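Long-range contact in BMC domain protein (Clostridiales bacterium 1_7_47FAA, PDB 4OLO), which forms part of the shell of a glycyl-radical type bacterial microcompartment as a hexameric BMC-domain protein with an iron-sulfur cluster binding site: residues A32-M45 against M71-V83. Numbering follows the deposited sequence.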
loop_
_atom_site.group_PDB
_atom_site.type_symbol
_atom_site.label_atom_id
_atom_site.label_comp_id
_atom_site.label_asym_id
_atom_site.label_seq_id
_atom_site.Cartn_x
_atom_site.Cartn_y
_atom_site.Cartn_z
ATOM N N ALA B 32 15.615 25.744 12.281
ATOM C CA ALA B 32 15.814 24.693 13.280
ATOM C C ALA B 32 17.274 24.259 13.447
ATOM O O ALA B 32 17.971 23.959 12.479
ATOM C CB ALA B 32 14.943 23.475 12.977
ATOM N N ASP B 33 17.707 24.237 14.709
ATOM C CA ASP B 33 19.002 23.799 15.212
ATOM C C ASP B 33 19.009 22.252 15.128
ATOM O O ASP B 33 20.031 21.656 14.815
ATOM C CB ASP B 33 19.085 24.261 16.674
ATOM C CG ASP B 33 20.453 24.376 17.283
ATOM O OD1 ASP B 33 21.007 23.332 17.695
ATOM O OD2 ASP B 33 20.923 25.525 17.466
ATOM N N ALA B 34 17.858 21.615 15.405
ATOM C CA ALA B 34 17.689 20.168 15.363
ATOM C C ALA B 34 16.301 19.766 14.841
ATOM O O ALA B 34 15.362 20.559 14.901
ATOM C CB ALA B 34 17.930 19.565 16.739
ATOM N N ILE B 35 16.193 18.538 14.308
ATOM C CA ILE B 35 14.950 17.944 13.823
ATOM C C ILE B 35 14.855 16.590 14.462
ATOM O O ILE B 35 15.737 15.763 14.237
ATOM C CB ILE B 35 14.821 17.807 12.260
ATOM C CG1 ILE B 35 15.001 19.144 11.526
ATOM C CG2 ILE B 35 13.473 17.177 11.873
ATOM C CD1 ILE B 35 14.987 19.013 10.016
ATOM N N GLY B 36 13.798 16.380 15.248
ATOM C CA GLY B 36 13.462 15.087 15.843
ATOM C C GLY B 36 12.449 14.399 14.935
ATOM O O GLY B 36 11.454 15.012 14.523
ATOM N N LEU B 37 12.707 13.149 14.569
ATOM C CA LEU B 37 11.813 12.401 13.667
ATOM C C LEU B 37 11.256 11.169 14.351
ATOM O O LEU B 37 11.997 10.468 15.024
ATOM C CB LEU B 37 12.539 11.984 12.364
ATOM C CG LEU B 37 13.080 13.096 11.450
ATOM C CD1 LEU B 37 13.997 12.522 10.410
ATOM C CD2 LEU B 37 11.952 13.927 10.808
ATOM N N ILE B 38 9.949 10.940 14.219
ATOM C CA ILE B 38 9.276 9.792 14.817
ATOM C C ILE B 38 8.370 9.184 13.765
ATOM O O ILE B 38 7.561 9.891 13.156
ATOM C CB ILE B 38 8.542 10.032 16.193
ATOM C CG1 ILE B 38 9.385 10.813 17.222
ATOM C CG2 ILE B 38 8.111 8.719 16.834
ATOM C CD1 ILE B 38 8.906 12.188 17.395
ATOM N N GLN B 39 8.545 7.882 13.514
ATOM C CA GLN B 39 7.742 7.140 12.549
ATOM C C GLN B 39 7.083 5.969 13.257
ATOM O O GLN B 39 7.740 5.240 13.999
ATOM C CB GLN B 39 8.592 6.640 11.375
ATOM C CG GLN B 39 7.761 6.208 10.164
ATOM C CD GLN B 39 8.600 5.834 8.953
ATOM O OE1 GLN B 39 9.475 6.570 8.496
ATOM N NE2 GLN B 39 8.331 4.687 8.379
ATOM N N GLY B 40 5.799 5.798 13.005
ATOM C CA GLY B 40 5.015 4.711 13.561
ATOM C C GLY B 40 3.657 4.624 12.910
ATOM O O GLY B 40 3.428 5.224 11.857
ATOM N N ARG B 41 2.746 3.870 13.538
ATOM C CA ARG B 41 1.370 3.750 13.112
ATOM C C ARG B 41 0.688 5.084 13.408
ATOM O O ARG B 41 1.114 5.805 14.334
ATOM C CB ARG B 41 0.708 2.592 13.847
ATOM C CG ARG B 41 1.161 1.228 13.311
ATOM C CD ARG B 41 0.562 0.039 14.037
ATOM N NE ARG B 41 0.669 0.146 15.499
ATOM C CZ ARG B 41 1.656 -0.356 16.239
ATOM N NH1 ARG B 41 2.664 -1.005 15.666
ATOM N NH2 ARG B 41 1.644 -0.207 17.558
ATOM N N MET B 42 -0.325 5.453 12.608
ATOM C CA MET B 42 -0.964 6.749 12.804
ATOM C C MET B 42 -1.450 7.040 14.213
ATOM O O MET B 42 -1.213 8.140 14.712
ATOM C CB MET B 42 -2.030 7.058 11.758
ATOM C CG MET B 42 -2.155 8.544 11.518
ATOM S SD MET B 42 -3.731 8.947 10.758
ATOM C CE MET B 42 -3.225 9.211 9.015
ATOM N N ILE B 43 -2.101 6.060 14.861
ATOM C CA ILE B 43 -2.619 6.209 16.226
ATOM C C ILE B 43 -1.486 6.610 17.200
ATOM O O ILE B 43 -1.658 7.531 17.977
ATOM C CB ILE B 43 -3.425 4.937 16.637
ATOM C CG1 ILE B 43 -4.246 5.157 17.913
ATOM C CG2 ILE B 43 -2.542 3.674 16.690
ATOM C CD1 ILE B 43 -5.316 4.187 18.134
ATOM N N GLU B 44 -0.316 5.959 17.086
ATOM C CA GLU B 44 0.877 6.208 17.896
ATOM C C GLU B 44 1.419 7.621 17.642
ATOM O O GLU B 44 1.804 8.313 18.596
ATOM C CB GLU B 44 1.987 5.206 17.546
ATOM C CG GLU B 44 1.570 3.763 17.430
ATOM C CD GLU B 44 2.766 2.860 17.253
ATOM O OE1 GLU B 44 3.326 2.778 16.136
ATOM O OE2 GLU B 44 3.152 2.234 18.261
ATOM N N MET B 45 1.491 8.026 16.341
ATOM C CA MET B 45 1.968 9.331 15.879
ATOM C C MET B 45 1.079 10.496 16.353
ATOM O O MET B 45 1.629 11.545 16.709
ATOM C CB MET B 45 2.163 9.365 14.347
ATOM C CG MET B 45 3.432 8.642 13.856
ATOM S SD MET B 45 3.900 8.815 12.087
ATOM C CE MET B 45 2.364 8.316 11.228
ATOM N N MET B 71 -0.692 10.750 6.879
ATOM C CA MET B 71 0.445 11.063 7.747
ATOM C C MET B 71 1.434 9.902 7.784
ATOM O O MET B 71 1.078 8.795 8.212
ATOM C CB MET B 71 -0.025 11.429 9.164
ATOM C CG MET B 71 1.094 11.862 10.073
ATOM S SD MET B 71 0.544 12.181 11.763
ATOM C CE MET B 71 2.085 12.630 12.498
ATOM N N ILE B 72 2.679 10.165 7.351
ATOM C CA ILE B 72 3.753 9.165 7.296
ATOM C C ILE B 72 4.718 9.265 8.501
ATOM O O ILE B 72 5.139 8.243 9.058
ATOM C CB ILE B 72 4.512 9.275 5.922
ATOM C CG1 ILE B 72 3.564 8.988 4.738
ATOM C CG2 ILE B 72 5.749 8.362 5.856
ATOM C CD1 ILE B 72 3.803 9.834 3.575
ATOM N N LEU B 73 5.058 10.495 8.889
ATOM C CA LEU B 73 6.107 10.793 9.835
ATOM C C LEU B 73 5.758 12.044 10.629
ATOM O O LEU B 73 5.011 12.901 10.158
ATOM C CB LEU B 73 7.330 11.068 8.920
ATOM C CG LEU B 73 8.728 11.194 9.438
ATOM C CD1 LEU B 73 9.228 9.877 9.987
ATOM C CD2 LEU B 73 9.631 11.589 8.310
ATOM N N LEU B 74 6.322 12.144 11.821
ATOM C CA LEU B 74 6.169 13.292 12.705
ATOM C C LEU B 74 7.563 13.952 12.853
ATOM O O LEU B 74 8.547 13.271 13.166
ATOM C CB LEU B 74 5.582 12.869 14.074
ATOM C CG LEU B 74 5.295 13.989 15.065
ATOM C CD1 LEU B 74 4.026 14.750 14.684
ATOM C CD2 LEU B 74 5.211 13.465 16.496
ATOM N N ALA B 75 7.645 15.248 12.520
ATOM C CA ALA B 75 8.874 16.037 12.601
ATOM C C ALA B 75 8.706 17.115 13.669
ATOM O O ALA B 75 7.663 17.773 13.733
ATOM C CB ALA B 75 9.202 16.653 11.261
ATOM N N ILE B 76 9.710 17.230 14.550
ATOM C CA ILE B 76 9.793 18.139 15.702
ATOM C C ILE B 76 11.005 19.048 15.439
ATOM O O ILE B 76 12.123 18.553 15.284
ATOM C CB ILE B 76 9.986 17.272 17.010
ATOM C CG1 ILE B 76 8.785 16.397 17.383
ATOM C CG2 ILE B 76 10.488 18.029 18.193
ATOM C CD1 ILE B 76 7.446 16.939 16.972
ATOM N N PHE B 77 10.795 20.350 15.410
ATOM C CA PHE B 77 11.849 21.329 15.128
ATOM C C PHE B 77 12.118 22.242 16.331
ATOM O O PHE B 77 11.182 22.701 16.988
ATOM C CB PHE B 77 11.414 22.233 13.950
ATOM C CG PHE B 77 11.107 21.536 12.652
ATOM C CD1 PHE B 77 9.853 20.966 12.428
ATOM C CD2 PHE B 77 12.055 21.488 11.628
ATOM C CE1 PHE B 77 9.566 20.326 11.221
ATOM C CE2 PHE B 77 11.762 20.851 10.406
ATOM C CZ PHE B 77 10.519 20.274 10.214
ATOM N N GLY B 78 13.386 22.568 16.542
ATOM C CA GLY B 78 13.825 23.479 17.589
ATOM C C GLY B 78 15.296 23.326 17.918
ATOM O O GLY B 78 16.062 22.724 17.156
ATOM N N ASP B 79 15.695 23.842 19.086
ATOM C CA ASP B 79 17.074 23.719 19.554
ATOM C C ASP B 79 17.232 22.288 20.003
ATOM O O ASP B 79 16.235 21.675 20.358
ATOM C CB ASP B 79 17.358 24.709 20.706
ATOM C CG ASP B 79 16.457 24.530 21.919
ATOM O OD1 ASP B 79 15.290 24.971 21.862
ATOM O OD2 ASP B 79 16.922 23.944 22.924
ATOM N N THR B 80 18.458 21.743 19.962
ATOM C CA THR B 80 18.781 20.362 20.343
ATOM C C THR B 80 18.186 19.949 21.687
ATOM O O THR B 80 17.534 18.909 21.760
ATOM C CB THR B 80 20.307 20.125 20.302
ATOM O OG1 THR B 80 20.800 20.527 19.025
ATOM C CG2 THR B 80 20.686 18.660 20.567
ATOM N N ALA B 81 18.408 20.757 22.732
ATOM C CA ALA B 81 17.955 20.466 24.087
ATOM C C ALA B 81 16.450 20.251 24.170
ATOM O O ALA B 81 16.026 19.249 24.741
ATOM C CB ALA B 81 18.417 21.551 25.052
ATOM N N SER B 82 15.658 21.136 23.525
ATOM C CA SER B 82 14.184 21.081 23.480
ATOM C C SER B 82 13.709 19.895 22.683
ATOM O O SER B 82 12.761 19.217 23.107
ATOM C CB SER B 82 13.613 22.365 22.896
ATOM O OG SER B 82 13.942 23.493 23.704
ATOM N N VAL B 83 14.361 19.629 21.527
ATOM C CA VAL B 83 14.024 18.504 20.663
ATOM C C VAL B 83 14.291 17.164 21.414
ATOM O O VAL B 83 13.400 16.319 21.482
ATOM C CB VAL B 83 14.726 18.599 19.275
ATOM C CG1 VAL B 83 14.607 17.278 18.501
ATOM C CG2 VAL B 83 14.148 19.749 18.465
#
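Ile38 and Leu74 exchange two backbone hydrogen bonds, as do Gly36 with Ile76 and Ala34 with Gly78, zipping strands 34-39 and 73-78 together antiparallel at 159°. The Ala34-Gly78 pair is uneven: Ala34 N reaches Gly78 O at 2.7 Å, Gly78 N reaches Ala34 O at 3.3 Å, and a classic beta bulge sets Asp33 and Ala34 both against Gly78. On one face Ile35 runs alongside Phe77, Ile35 CD1 lying 3.7 Å from Phe77 CE2. Ala32 CB meets the edge of the same ring. Leu37 CD2 touches Ala75 CB on this face, which helix 11-17 covers. On the other face Ile38 CD1 rests 4.0 Å from Leu74 CD2. There Gly36, lacking a side chain, leaves room for Val83 of helix 80-95; Val83 CG1, anti to its own backbone N (chi1 168°), comes to 3.5 Å from Gly36 N. Asp79 is the N-cap of that helix, its carboxylate accepting from Ser82 N. Beyond the strands, Met71 stretches out fully to bring CE 3.8 Å from Met45 CB. Gln39, ending strand 34-39, accepts at OE1 from Ile43 N of a neighbouring subunit, tying this strand end into the hexamer. Strands 34-39 and 73-78 are the central pair of a four-stranded antiparallel sheet of order 1-2-4-3, backed by helices, as in the BMC-domain fold.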